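Local coordinates for Alpha/beta hydrolase fold-3 domain protein (Sulfolobus islandicus, PDB 5LK6) that probably hydrolyses carboxylic ester bonds, as a thermostable lipase-like carboxylesterase of the alpha/beta hydrolase fold, at residues A[47-59]-A[122-134]. Numbering follows the deposited sequence.
Sequences EDIKIPGSEANIN and VIDSFDATNWVYN
The edge strand 47-52 passes Trp131 and Ala128 of helix 122-133 nearly at a right angle, 100° between directions with axes 8.6 Å apart, and its hairpin turn reaches Asp127. Trp131 suits the place because Ile49, Ile51 and Pro52 together cover its flat indole. With CG anti to the backbone N (chi1 -177°), its indole swings out beside the strand: Pro52 CD lies over the five-membered ring in a CH-pi contact, 3.7 Å from the centroid, and Ile51 CG2 approaches obliquely, 3.7 Å from Trp131 CG. Ile49 CD1 touches the six-membered ring, also obliquely. Ile51 CD1 runs inward to Ala128 CB at 3.9 Å, where a small methyl lets the strand come near. Ile58 CD1, from the second strand, packs against Asp124 and Asp127. Replacing Trp131 by an alanine would probably open a gap beside Ile51 and leave Pro52 without its CH-pi partner. At the turn, Asp127 OD2 accepts two bonds from Ser54: OG, 2.9 Å away, donates to the syn lone pair of that oxygen, whereas the backbone N, 3.0 Å away, arrives from above the carboxylate plane. A water bridges Glu55 N to Asp124 OD1 and Asp127 OD2, and Arg111 forms salt bridges with Glu55 and Asp124, probably offsetting their like charges. Apolar packing thus joins the sheet-edge hairpin to a helix of the hydrolase core, while an aspartate gathering turn donors fixes the hairpin's tip.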
ATOM      1  N   GLU A  47      -9.100  20.182  19.667  1.00 44.56           N
ATOM      2  CA  GLU A  47      -8.771  21.527  20.234  1.00 41.60           C
ATOM      3  C   GLU A  47      -7.605  22.139  19.481  1.00 40.73           C
ATOM      4  O   GLU A  47      -6.805  21.439  18.888  1.00 37.44           O
ATOM      5  CB  GLU A  47      -8.488  21.526  21.752  1.00 41.75           C
ATOM      6  CG  GLU A  47      -7.612  20.381  22.233  1.00 47.94           C
ATOM      7  CD  GLU A  47      -7.074  20.560  23.649  1.00 49.90           C
ATOM      8  OE1 GLU A  47      -7.494  21.555  24.254  1.00 47.36           O
ATOM      9  OE2 GLU A  47      -6.230  19.722  24.130  1.00 50.48           O
ATOM     10  N   ASP A  48      -7.548  23.461  19.480  1.00 39.14           N
ATOM     11  CA  ASP A  48      -6.381  24.181  19.009  1.00 36.72           C
ATOM     12  C   ASP A  48      -5.497  24.490  20.194  1.00 35.21           C
ATOM     13  O   ASP A  48      -5.993  24.771  21.229  1.00 41.23           O
ATOM     14  CB  ASP A  48      -6.794  25.433  18.272  1.00 35.75           C
ATOM     15  CG  ASP A  48      -7.495  25.124  16.938  1.00 41.12           C
ATOM     16  OD1 ASP A  48      -7.004  24.248  16.177  1.00 46.09           O
ATOM     17  OD2 ASP A  48      -8.520  25.778  16.608  1.00 44.65           O
ATOM     18  N   ILE A  49      -4.186  24.364  20.050  1.00 35.22           N
ATOM     19  CA  ILE A  49      -3.259  24.707  21.099  1.00 35.89           C
ATOM     20  C   ILE A  49      -2.130  25.638  20.600  1.00 37.27           C
ATOM     21  O   ILE A  49      -2.147  26.064  19.412  1.00 36.36           O
ATOM     22  CB  ILE A  49      -2.726  23.448  21.807  1.00 36.34           C
ATOM     23  CG1 ILE A  49      -1.762  22.642  20.941  1.00 37.81           C
ATOM     24  CG2 ILE A  49      -3.878  22.586  22.218  1.00 37.38           C
ATOM     25  CD1 ILE A  49      -1.001  21.590  21.709  1.00 36.49           C
ATOM     26  N   LYS A  50      -1.230  25.984  21.542  1.00 35.40           N
ATOM     27  CA  LYS A  50      -0.128  26.929  21.356  1.00 39.51           C
ATOM     28  C   LYS A  50       1.094  26.278  21.927  1.00 37.98           C
ATOM     29  O   LYS A  50       1.148  26.078  23.124  1.00 38.39           O
ATOM     30  CB  LYS A  50      -0.325  28.221  22.162  1.00 44.85           C
ATOM     31  CG  LYS A  50      -1.547  29.045  21.843  1.00 46.88           C
ATOM     32  CD  LYS A  50      -1.467  29.695  20.489  1.00 50.48           C
ATOM     33  CE  LYS A  50      -2.343  30.939  20.486  1.00 57.43           C
ATOM     34  NZ  LYS A  50      -2.954  31.198  19.158  1.00 59.34           N
ATOM     35  N   ILE A  51       2.078  25.970  21.094  1.00 36.79           N
ATOM     36  CA  ILE A  51       3.246  25.248  21.535  1.00 35.81           C
ATOM     37  C   ILE A  51       4.346  26.286  21.686  1.00 36.94           C
ATOM     38  O   ILE A  51       4.564  27.057  20.769  1.00 35.87           O
ATOM     39  CB  ILE A  51       3.636  24.160  20.516  1.00 33.22           C
ATOM     40  CG1 ILE A  51       2.487  23.149  20.388  1.00 31.24           C
ATOM     41  CG2 ILE A  51       4.935  23.479  20.934  1.00 31.91           C
ATOM     42  CD1 ILE A  51       2.860  21.933  19.558  1.00 30.51           C
ATOM     43  N   PRO A  52       5.028  26.316  22.843  1.00 39.38           N
ATOM     44  CA  PRO A  52       6.066  27.315  23.076  1.00 39.45           C
ATOM     45  C   PRO A  52       7.395  26.990  22.352  1.00 38.20           C
ATOM     46  O   PRO A  52       8.305  26.370  22.911  1.00 37.06           O
ATOM     47  CB  PRO A  52       6.196  27.320  24.618  1.00 39.55           C
ATOM     48  CG  PRO A  52       5.891  25.939  25.022  1.00 41.79           C
ATOM     49  CD  PRO A  52       4.840  25.455  24.031  1.00 42.38           C
ATOM     50  N   GLY A  53       7.498  27.446  21.107  1.00 37.94           N
ATOM     51  CA  GLY A  53       8.680  27.209  20.293  1.00 37.93           C
ATOM     52  C   GLY A  53       9.889  28.058  20.637  1.00 35.86           C
ATOM     53  O   GLY A  53       9.746  29.133  21.157  1.00 40.16           O
ATOM     54  N   SER A  54      11.077  27.589  20.262  1.00 33.96           N
ATOM     55  CA  SER A  54      12.316  28.339  20.422  1.00 32.62           C
ATOM     56  C   SER A  54      12.266  29.721  19.709  1.00 35.73           C
ATOM     57  O   SER A  54      12.835  30.671  20.214  1.00 32.53           O
ATOM     58  CB  SER A  54      13.559  27.490  20.028  1.00 29.83           C
ATOM     59  OG  SER A  54      13.915  27.526  18.638  1.00 29.88           O
ATOM     60  N   GLU A  55      11.567  29.837  18.574  1.00 38.66           N
ATOM     61  CA  GLU A  55      11.498  31.101  17.809  1.00 38.60           C
ATOM     62  C   GLU A  55      10.113  31.666  17.599  1.00 40.19           C
ATOM     63  O   GLU A  55       9.974  32.780  17.102  1.00 42.22           O
ATOM     64  CB  GLU A  55      12.160  30.926  16.432  1.00 38.02           C
ATOM     65  CG  GLU A  55      13.677  30.948  16.486  1.00 39.83           C
ATOM     66  CD  GLU A  55      14.326  30.679  15.150  1.00 43.13           C
ATOM     67  OE1 GLU A  55      13.593  30.652  14.117  1.00 41.26           O
ATOM     68  OE2 GLU A  55      15.573  30.488  15.161  1.00 47.93           O
ATOM     69  N   ALA A  56       9.078  30.909  17.921  1.00 42.65           N
ATOM     70  CA  ALA A  56       7.738  31.411  17.733  1.00 43.83           C
ATOM     71  C   ALA A  56       6.762  30.670  18.603  1.00 42.98           C
ATOM     72  O   ALA A  56       7.066  29.629  19.151  1.00 47.08           O
ATOM     73  CB  ALA A  56       7.337  31.265  16.275  1.00 46.45           C
ATOM     74  N   ASN A  57       5.575  31.224  18.690  1.00 44.50           N
ATOM     75  CA  ASN A  57       4.472  30.557  19.297  1.00 47.81           C
ATOM     76  C   ASN A  57       3.696  29.783  18.213  1.00 42.61           C
ATOM     77  O   ASN A  57       2.957  30.370  17.402  1.00 42.86           O
ATOM     78  CB  ASN A  57       3.588  31.563  20.037  1.00 55.82           C
ATOM     79  CG  ASN A  57       3.061  30.985  21.320  1.00 70.57           C
ATOM     80  OD1 ASN A  57       1.902  30.558  21.396  1.00 82.45           O
ATOM     81  ND2 ASN A  57       3.939  30.880  22.320  1.00 68.29           N
ATOM     82  N   ILE A  58       3.849  28.457  18.255  1.00 35.80           N
ATOM     83  CA  ILE A  58       3.402  27.522  17.194  1.00 33.22           C
ATOM     84  C   ILE A  58       1.980  26.935  17.373  1.00 32.35           C
ATOM     85  O   ILE A  58       1.742  26.098  18.268  1.00 31.35           O
ATOM     86  CB  ILE A  58       4.393  26.323  17.068  1.00 28.75           C
ATOM     87  CG1 ILE A  58       5.816  26.804  16.872  1.00 26.43           C
ATOM     88  CG2 ILE A  58       4.003  25.429  15.915  1.00 30.07           C
ATOM     89  CD1 ILE A  58       6.812  25.800  17.387  1.00 27.19           C
ATOM     90  N   ASN A  59       1.056  27.320  16.497  1.00 30.60           N
ATOM     91  CA  ASN A  59      -0.251  26.707  16.510  1.00 31.80           C
ATOM     92  C   ASN A  59      -0.237  25.273  16.030  1.00 32.64           C
ATOM     93  O   ASN A  59       0.488  24.933  15.119  1.00 32.22           O
ATOM     94  CB  ASN A  59      -1.210  27.476  15.671  1.00 34.99           C
ATOM     95  CG  ASN A  59      -1.467  28.834  16.232  1.00 38.65           C
ATOM     96  OD1 ASN A  59      -1.117  29.147  17.379  1.00 42.66           O
ATOM     97  ND2 ASN A  59      -2.049  29.660  15.426  1.00 39.92           N
ATOM     98  N   VAL A 122      11.560  24.122   9.592  1.00 19.33           N
ATOM     99  CA  VAL A 122      12.205  22.936  10.146  1.00 21.41           C
ATOM    100  C   VAL A 122      12.253  23.111  11.643  1.00 24.10           C
ATOM    101  O   VAL A 122      11.881  22.201  12.393  1.00 24.27           O
ATOM    102  CB  VAL A 122      13.662  22.771   9.636  1.00 21.39           C
ATOM    103  CG1 VAL A 122      14.446  21.729  10.423  1.00 20.19           C
ATOM    104  CG2 VAL A 122      13.687  22.448   8.134  1.00 22.69           C
ATOM    105  N   ILE A 123      12.732  24.285  12.067  1.00 26.79           N
ATOM    106  CA  ILE A 123      12.834  24.594  13.475  1.00 28.30           C
ATOM    107  C   ILE A 123      11.480  24.520  14.199  1.00 28.84           C
ATOM    108  O   ILE A 123      11.412  23.950  15.274  1.00 26.09           O
ATOM    109  CB  ILE A 123      13.504  25.946  13.710  1.00 31.80           C
ATOM    110  CG1 ILE A 123      14.995  25.876  13.300  1.00 32.12           C
ATOM    111  CG2 ILE A 123      13.390  26.338  15.189  1.00 31.84           C
ATOM    112  CD1 ILE A 123      15.611  27.257  13.127  1.00 35.18           C
ATOM    113  N   ASP A 124      10.413  25.048  13.604  1.00 28.30           N
ATOM    114  CA  ASP A 124       9.084  24.867  14.176  1.00 28.29           C
ATOM    115  C   ASP A 124       8.662  23.390  14.264  1.00 26.50           C
ATOM    116  O   ASP A 124       8.126  22.944  15.288  1.00 27.08           O
ATOM    117  CB  ASP A 124       8.032  25.652  13.383  1.00 30.22           C
ATOM    118  CG  ASP A 124       8.159  27.174  13.548  1.00 31.17           C
ATOM    119  OD1 ASP A 124       9.049  27.640  14.299  1.00 32.35           O
ATOM    120  OD2 ASP A 124       7.350  27.909  12.927  1.00 30.42           O
ATOM    121  N   SER A 125       8.882  22.644  13.190  1.00 26.21           N
ATOM    122  CA  SER A 125       8.481  21.245  13.124  1.00 25.41           C
ATOM    123  C   SER A 125       9.227  20.405  14.187  1.00 27.91           C
ATOM    124  O   SER A 125       8.615  19.563  14.839  1.00 28.81           O
ATOM    125  CB  SER A 125       8.710  20.675  11.719  1.00 23.18           C
ATOM    126  OG  SER A 125       7.827  21.262  10.789  1.00 20.71           O
ATOM    127  N   PHE A 126      10.518  20.654  14.366  1.00 27.42           N
ATOM    128  CA  PHE A 126      11.281  20.032  15.432  1.00 30.17           C
ATOM    129  C   PHE A 126      10.848  20.437  16.825  1.00 31.12           C
ATOM    130  O   PHE A 126      10.705  19.606  17.695  1.00 36.07           O
ATOM    131  CB  PHE A 126      12.738  20.398  15.323  1.00 32.47           C
ATOM    132  CG  PHE A 126      13.596  19.740  16.362  1.00 36.76           C
ATOM    133  CD1 PHE A 126      13.868  18.365  16.290  1.00 38.47           C
ATOM    134  CD2 PHE A 126      14.153  20.483  17.419  1.00 38.71           C
ATOM    135  CE1 PHE A 126      14.676  17.736  17.247  1.00 40.27           C
ATOM    136  CE2 PHE A 126      14.965  19.861  18.382  1.00 38.69           C
ATOM    137  CZ  PHE A 126      15.220  18.491  18.303  1.00 40.55           C
ATOM    138  N   ASP A 127      10.718  21.724  17.059  1.00 31.07           N
ATOM    139  CA  ASP A 127      10.359  22.226  18.374  1.00 29.17           C
ATOM    140  C   ASP A 127       9.026  21.688  18.838  1.00 30.69           C
ATOM    141  O   ASP A 127       8.900  21.382  20.014  1.00 30.53           O
ATOM    142  CB  ASP A 127      10.309  23.762  18.381  1.00 28.36           C
ATOM    143  CG  ASP A 127      11.675  24.377  18.313  1.00 28.20           C
ATOM    144  OD1 ASP A 127      12.667  23.635  18.403  1.00 28.14           O
ATOM    145  OD2 ASP A 127      11.764  25.605  18.154  1.00 29.86           O
ATOM    146  N   ALA A 128       8.041  21.629  17.925  1.00 31.67           N
ATOM    147  CA  ALA A 128       6.732  21.001  18.178  1.00 28.67           C
ATOM    148  C   ALA A 128       6.881  19.509  18.470  1.00 30.28           C
ATOM    149  O   ALA A 128       6.332  19.020  19.443  1.00 31.97           O
ATOM    150  CB  ALA A 128       5.782  21.230  17.024  1.00 25.99           C
ATOM    151  N   THR A 129       7.666  18.791  17.677  1.00 29.49           N
ATOM    152  CA  THR A 129       7.875  17.379  17.939  1.00 30.10           C
ATOM    153  C   THR A 129       8.468  17.162  19.340  1.00 30.46           C
ATOM    154  O   THR A 129       8.001  16.323  20.106  1.00 31.11           O
ATOM    155  CB  THR A 129       8.747  16.723  16.848  1.00 28.22           C
ATOM    156  OG1 THR A 129       8.037  16.800  15.617  1.00 29.33           O
ATOM    157  CG2 THR A 129       9.039  15.259  17.153  1.00 26.96           C
ATOM    158  N   ASN A 130       9.469  17.953  19.663  1.00 30.90           N
ATOM    159  CA  ASN A 130      10.189  17.848  20.906  1.00 30.89           C
ATOM    160  C   ASN A 130       9.280  18.157  22.081  1.00 29.65           C
ATOM    161  O   ASN A 130       9.270  17.446  23.100  1.00 29.27           O
ATOM    162  CB  ASN A 130      11.354  18.800  20.851  1.00 34.93           C
ATOM    163  CG  ASN A 130      12.335  18.589  21.970  1.00 39.78           C
ATOM    164  OD1 ASN A 130      13.149  17.658  21.996  1.00 43.47           O
ATOM    165  ND2 ASN A 130      12.298  19.503  22.877  1.00 42.05           N
ATOM    166  N   TRP A 131       8.458  19.162  21.920  1.00 26.63           N
ATOM    167  CA  TRP A 131       7.567  19.533  22.973  1.00 30.88           C
ATOM    168  C   TRP A 131       6.461  18.511  23.197  1.00 33.37           C
ATOM    169  O   TRP A 131       6.167  18.180  24.348  1.00 33.98           O
ATOM    170  CB  TRP A 131       6.944  20.880  22.678  1.00 31.90           C
ATOM    171  CG  TRP A 131       6.070  21.391  23.736  1.00 35.24           C
ATOM    172  CD1 TRP A 131       6.451  22.172  24.827  1.00 34.37           C
ATOM    173  CD2 TRP A 131       4.640  21.212  23.839  1.00 33.44           C
ATOM    174  NE1 TRP A 131       5.336  22.489  25.573  1.00 35.09           N
ATOM    175  CE2 TRP A 131       4.214  21.934  25.005  1.00 32.59           C
ATOM    176  CE3 TRP A 131       3.683  20.563  23.051  1.00 31.22           C
ATOM    177  CZ2 TRP A 131       2.871  22.009  25.403  1.00 29.99           C
ATOM    178  CZ3 TRP A 131       2.323  20.616  23.455  1.00 32.61           C
ATOM    179  CH2 TRP A 131       1.941  21.336  24.638  1.00 32.94           C
ATOM    180  N   VAL A 132       5.839  18.033  22.111  1.00 33.50           N
ATOM    181  CA  VAL A 132       4.783  17.021  22.223  1.00 32.88           C
ATOM    182  C   VAL A 132       5.341  15.746  22.916  1.00 34.15           C
ATOM    183  O   VAL A 132       4.703  15.166  23.779  1.00 36.02           O
ATOM    184  CB  VAL A 132       4.145  16.711  20.855  1.00 31.25           C
ATOM    185  CG1 VAL A 132       3.305  15.419  20.894  1.00 32.93           C
ATOM    186  CG2 VAL A 132       3.314  17.887  20.381  1.00 29.93           C
ATOM    187  N   TYR A 133       6.542  15.353  22.540  1.00 32.67           N
ATOM    188  CA  TYR A 133       7.213  14.214  23.117  1.00 34.06           C
ATOM    189  C   TYR A 133       7.484  14.340  24.624  1.00 37.27           C
ATOM    190  O   TYR A 133       7.526  13.333  25.301  1.00 42.27           O
ATOM    191  CB  TYR A 133       8.524  14.046  22.372  1.00 32.54           C
ATOM    192  CG  TYR A 133       9.412  12.913  22.803  1.00 35.66           C
ATOM    193  CD1 TYR A 133       9.276  11.675  22.252  1.00 36.42           C
ATOM    194  CD2 TYR A 133      10.431  13.101  23.743  1.00 36.90           C
ATOM    195  CE1 TYR A 133      10.112  10.644  22.617  1.00 42.08           C
ATOM    196  CE2 TYR A 133      11.270  12.082  24.116  1.00 35.25           C
ATOM    197  CZ  TYR A 133      11.099  10.860  23.553  1.00 39.53           C
ATOM    198  OH  TYR A 133      11.919   9.821  23.854  1.00 42.41           O
ATOM    199  N   ASN A 134       7.698  15.568  25.123  1.00 39.49           N
ATOM    200  CA  ASN A 134       7.972  15.852  26.547  1.00 35.27           C
ATOM    201  C   ASN A 134       6.719  16.185  27.316  1.00 34.81           C
ATOM    202  O   ASN A 134       6.817  16.629  28.407  1.00 38.34           O
ATOM    203  CB  ASN A 134       8.921  17.046  26.689  1.00 32.41           C
ATOM    204  CG  ASN A 134      10.309  16.721  26.235  1.00 33.37           C
ATOM    205  OD1 ASN A 134      10.806  15.608  26.413  1.00 34.27           O
ATOM    206  ND2 ASN A 134      10.952  17.680  25.645  1.00 34.84           N
TER
HETATM  207  O   HOH W   1      10.025  27.715  16.926  1.00 31.36           O